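Local coordinates for protein Avidin/streptavidin (Shewanella denitrificans, PDB 3SZH) that binds biotin with high affinity, as an avidin-family protein from a cold-living bacterium, here crystallised without its ligand, at residues 57-69 and 74-86. Numbering follows the deposited sequence.
Sequences FGTAISFSTKWLN and CNSITSWSGFYIN
From Ala-60 paired with Phe-83 to Lys-66 paired with Ile-77, two adjacent strands run antiparallel, their axes 4.7 Å apart at closest approach; Phe-63 and Trp-80 form a hydrogen-bonded pair, with Trp-80 N 2.8 Å from Phe-63 O. On the face carrying Phe-63, Thr-65, Thr-78 and Trp-80, the phenyl ring of Phe-63 makes an offset stack on the five-membered ring of Trp-80, planes at 16°, with CE2 of Phe-63 only 3.2 Å from CD2 of Trp-80. With its CG set between backbone N and carbonyl carbon (chi1 58°), the Phe-63 ring swings toward strand 76-85, and Trp-80 CB makes a CH-pi contact over its face. Thr-78 CG2 sits over the opposite face of the indole, toward the rim, while Thr-65 CG2 meets its edge in plane; NE1 of Trp-80 hydrogen-bonds OD2 of Asp-115. Replacing Trp-80 by an alanine is likely to leave the Phe-63 ring without its stacking partner and Asp-115 without this N-H donor. Trp-67 NE1 donates a nearly straight bond (173°) in its ring plane to Thr-78 OG1, 2.8 Å away, which helps hold the indole's N-H edge toward Thr-78. The other face, with Ser-62, Ile-77 and Ser-79, packs against the second subunit. This is a hairpin of the eight-stranded antiparallel avidin barrel, whose aromatic-lined interior holds biotin in the family.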
# COMPACT_ATOMS: atom_id res chain seq x y z
N PHE B 57 10.45 -6.33 -1.95
CA PHE B 57 11.34 -6.45 -3.10
C PHE B 57 12.74 -6.12 -2.60
O PHE B 57 13.12 -4.96 -2.51
CB PHE B 57 10.94 -5.47 -4.21
CG PHE B 57 11.46 -5.84 -5.59
CD1 PHE B 57 10.82 -5.33 -6.72
CD2 PHE B 57 12.53 -6.71 -5.76
CE1 PHE B 57 11.24 -5.67 -7.99
CE2 PHE B 57 12.97 -7.04 -7.03
CZ PHE B 57 12.32 -6.52 -8.14
N GLY B 58 13.49 -7.15 -2.23
CA GLY B 58 14.81 -6.96 -1.63
C GLY B 58 14.67 -6.29 -0.28
O GLY B 58 14.09 -6.85 0.65
N THR B 59 15.16 -5.06 -0.19
CA THR B 59 14.98 -4.27 1.02
C THR B 59 13.83 -3.27 0.96
O THR B 59 13.55 -2.63 1.96
CB THR B 59 16.26 -3.50 1.39
OG1 THR B 59 16.55 -2.56 0.34
CG2 THR B 59 17.44 -4.46 1.60
N ALA B 60 13.18 -3.14 -0.20
CA ALA B 60 11.99 -2.30 -0.32
C ALA B 60 10.78 -3.08 0.20
O ALA B 60 10.66 -4.29 0.01
CB ALA B 60 11.77 -1.89 -1.75
N ILE B 61 9.86 -2.35 0.82
CA ILE B 61 8.63 -2.95 1.35
C ILE B 61 7.49 -1.96 1.28
O ILE B 61 7.66 -0.75 1.51
CB ILE B 61 8.83 -3.46 2.81
CG1 ILE B 61 7.55 -4.11 3.37
CG2 ILE B 61 9.39 -2.36 3.71
CD1 ILE B 61 7.73 -4.78 4.69
N SER B 62 6.31 -2.45 0.93
CA SER B 62 5.06 -1.72 1.12
C SER B 62 4.15 -2.59 1.97
O SER B 62 4.12 -3.82 1.81
CB SER B 62 4.39 -1.36 -0.22
OG SER B 62 3.74 -2.47 -0.80
N PHE B 63 3.38 -1.96 2.85
CA PHE B 63 2.32 -2.71 3.54
C PHE B 63 1.19 -1.78 3.83
O PHE B 63 1.37 -0.57 3.94
CB PHE B 63 2.86 -3.44 4.79
CG PHE B 63 3.51 -2.55 5.82
CD1 PHE B 63 4.85 -2.22 5.74
CD2 PHE B 63 2.76 -2.08 6.93
CE1 PHE B 63 5.45 -1.42 6.72
CE2 PHE B 63 3.39 -1.28 7.91
CZ PHE B 63 4.72 -0.97 7.80
N SER B 64 -0.01 -2.35 3.92
CA SER B 64 -1.21 -1.53 4.11
C SER B 64 -2.22 -2.29 4.96
O SER B 64 -2.32 -3.54 4.91
CB SER B 64 -1.78 -1.14 2.74
OG SER B 64 -3.02 -0.47 2.77
N THR B 65 -2.96 -1.52 5.76
CA THR B 65 -3.99 -2.07 6.63
C THR B 65 -5.26 -1.26 6.50
O THR B 65 -5.23 -0.02 6.45
CB THR B 65 -3.52 -2.15 8.10
OG1 THR B 65 -4.39 -3.03 8.82
CG2 THR B 65 -3.49 -0.82 8.79
N LYS B 66 -6.38 -1.98 6.44
CA LYS B 66 -7.71 -1.39 6.54
C LYS B 66 -8.12 -1.38 8.01
O LYS B 66 -8.08 -2.42 8.68
CB LYS B 66 -8.69 -2.19 5.68
CG LYS B 66 -10.16 -1.81 5.87
CD LYS B 66 -11.06 -2.56 4.88
CE LYS B 66 -12.51 -2.35 5.23
NZ LYS B 66 -13.41 -2.90 4.16
N TRP B 67 -8.53 -0.22 8.52
CA TRP B 67 -8.86 -0.11 9.94
C TRP B 67 -10.28 -0.57 10.23
O TRP B 67 -11.15 0.21 10.66
CB TRP B 67 -8.63 1.32 10.44
CG TRP B 67 -7.20 1.75 10.34
CD1 TRP B 67 -6.65 2.62 9.41
CD2 TRP B 67 -6.12 1.31 11.15
NE1 TRP B 67 -5.29 2.74 9.62
CE2 TRP B 67 -4.95 1.96 10.70
CE3 TRP B 67 -6.04 0.45 12.26
CZ2 TRP B 67 -3.70 1.77 11.30
CZ3 TRP B 67 -4.80 0.25 12.84
CH2 TRP B 67 -3.66 0.90 12.36
N LEU B 68 -10.52 -1.85 9.99
CA LEU B 68 -11.78 -2.49 10.35
C LEU B 68 -11.42 -3.91 10.75
O LEU B 68 -10.74 -4.62 10.02
CB LEU B 68 -12.75 -2.49 9.16
CG LEU B 68 -14.14 -3.09 9.40
CD1 LEU B 68 -14.82 -2.35 10.50
CD2 LEU B 68 -14.96 -3.09 8.12
N ASN B 69 -11.87 -4.31 11.93
CA ASN B 69 -11.72 -5.69 12.36
C ASN B 69 -12.98 -6.06 13.18
O ASN B 69 -13.99 -5.33 13.14
CB ASN B 69 -10.38 -5.92 13.10
CG ASN B 69 -10.32 -5.24 14.43
OD1 ASN B 69 -11.31 -4.65 14.87
ND2 ASN B 69 -9.18 -5.32 15.09
N CYS B 74 -11.99 2.40 12.32
CA CYS B 74 -11.56 3.79 12.21
C CYS B 74 -11.75 4.36 10.80
O CYS B 74 -11.18 5.40 10.46
CB CYS B 74 -10.13 3.97 12.75
SG CYS B 74 -10.04 3.55 14.56
N ASN B 75 -12.57 3.68 9.99
CA ASN B 75 -13.11 4.29 8.76
C ASN B 75 -12.06 4.75 7.74
O ASN B 75 -12.27 5.73 7.03
CB ASN B 75 -14.06 5.45 9.10
CG ASN B 75 -15.06 5.70 8.02
OD1 ASN B 75 -15.55 4.76 7.40
ND2 ASN B 75 -15.38 6.97 7.79
N SER B 76 -10.92 4.07 7.70
CA SER B 76 -9.81 4.55 6.90
C SER B 76 -8.83 3.41 6.61
O SER B 76 -9.01 2.29 7.10
CB SER B 76 -9.10 5.68 7.64
OG SER B 76 -8.66 5.23 8.91
N ILE B 77 -7.82 3.72 5.78
CA ILE B 77 -6.80 2.75 5.35
C ILE B 77 -5.45 3.48 5.44
O ILE B 77 -5.33 4.61 4.94
CB ILE B 77 -7.01 2.34 3.87
CG1 ILE B 77 -8.42 1.73 3.65
CG2 ILE B 77 -5.91 1.34 3.42
CD1 ILE B 77 -8.79 1.59 2.19
N THR B 78 -4.45 2.83 6.05
CA THR B 78 -3.09 3.36 6.05
C THR B 78 -2.20 2.50 5.18
O THR B 78 -2.31 1.27 5.19
CB THR B 78 -2.52 3.41 7.48
OG1 THR B 78 -3.37 4.25 8.26
CG2 THR B 78 -1.08 3.99 7.50
N SER B 79 -1.35 3.15 4.40
CA SER B 79 -0.37 2.48 3.56
C SER B 79 1.01 3.04 3.86
O SER B 79 1.20 4.25 3.89
CB SER B 79 -0.64 2.72 2.09
OG SER B 79 -1.90 2.21 1.75
N TRP B 80 1.97 2.17 4.06
CA TRP B 80 3.38 2.50 4.31
C TRP B 80 4.21 2.06 3.11
O TRP B 80 4.02 0.97 2.55
CB TRP B 80 3.86 1.73 5.53
CG TRP B 80 3.31 2.11 6.87
CD1 TRP B 80 3.92 2.88 7.80
CD2 TRP B 80 2.08 1.66 7.46
NE1 TRP B 80 3.18 2.94 8.95
CE2 TRP B 80 2.03 2.22 8.77
CE3 TRP B 80 1.04 0.81 7.05
CZ2 TRP B 80 1.00 1.92 9.67
CZ3 TRP B 80 -0.00 0.55 7.94
CH2 TRP B 80 -0.01 1.09 9.23
N SER B 81 5.19 2.89 2.77
CA SER B 81 6.22 2.56 1.80
C SER B 81 7.55 2.79 2.48
O SER B 81 7.76 3.84 3.10
CB SER B 81 6.17 3.49 0.59
OG SER B 81 4.94 3.36 -0.11
N GLY B 82 8.47 1.84 2.39
CA GLY B 82 9.72 2.03 3.08
C GLY B 82 10.77 1.02 2.72
O GLY B 82 10.68 0.29 1.73
N PHE B 83 11.84 1.04 3.50
CA PHE B 83 13.01 0.23 3.19
C PHE B 83 13.71 -0.21 4.46
O PHE B 83 13.69 0.47 5.49
CB PHE B 83 13.97 0.99 2.27
CG PHE B 83 14.40 2.32 2.82
CD1 PHE B 83 13.67 3.46 2.52
CD2 PHE B 83 15.51 2.41 3.66
CE1 PHE B 83 14.04 4.69 3.05
CE2 PHE B 83 15.88 3.63 4.18
CZ PHE B 83 15.15 4.76 3.88
N TYR B 84 14.31 -1.38 4.37
CA TYR B 84 15.09 -1.94 5.46
C TYR B 84 16.49 -1.36 5.51
O TYR B 84 17.16 -1.23 4.48
CB TYR B 84 15.16 -3.45 5.28
CG TYR B 84 16.06 -4.13 6.30
CD1 TYR B 84 15.57 -4.48 7.56
CD2 TYR B 84 17.40 -4.38 6.02
CE1 TYR B 84 16.41 -5.09 8.51
CE2 TYR B 84 18.23 -4.99 6.95
CZ TYR B 84 17.74 -5.33 8.19
OH TYR B 84 18.57 -5.94 9.09
N ILE B 85 16.93 -1.06 6.73
CA ILE B 85 18.29 -0.59 6.98
C ILE B 85 18.83 -1.27 8.23
O ILE B 85 18.10 -1.56 9.18
CB ILE B 85 18.38 0.95 7.09
CG1 ILE B 85 17.28 1.54 7.99
CG2 ILE B 85 18.40 1.58 5.70
CD1 ILE B 85 17.24 3.07 8.02
N ASN B 86 20.15 -1.46 8.22
CA ASN B 86 20.94 -2.04 9.32
C ASN B 86 22.33 -1.38 9.41
O ASN B 86 22.43 -0.17 9.62
CB ASN B 86 21.13 -3.54 9.11
CG ASN B 86 22.17 -4.14 10.06
OD1 ASN B 86 22.43 -3.60 11.14
ND2 ASN B 86 22.75 -5.26 9.66
O HOH W 1 17.40 -0.52 1.89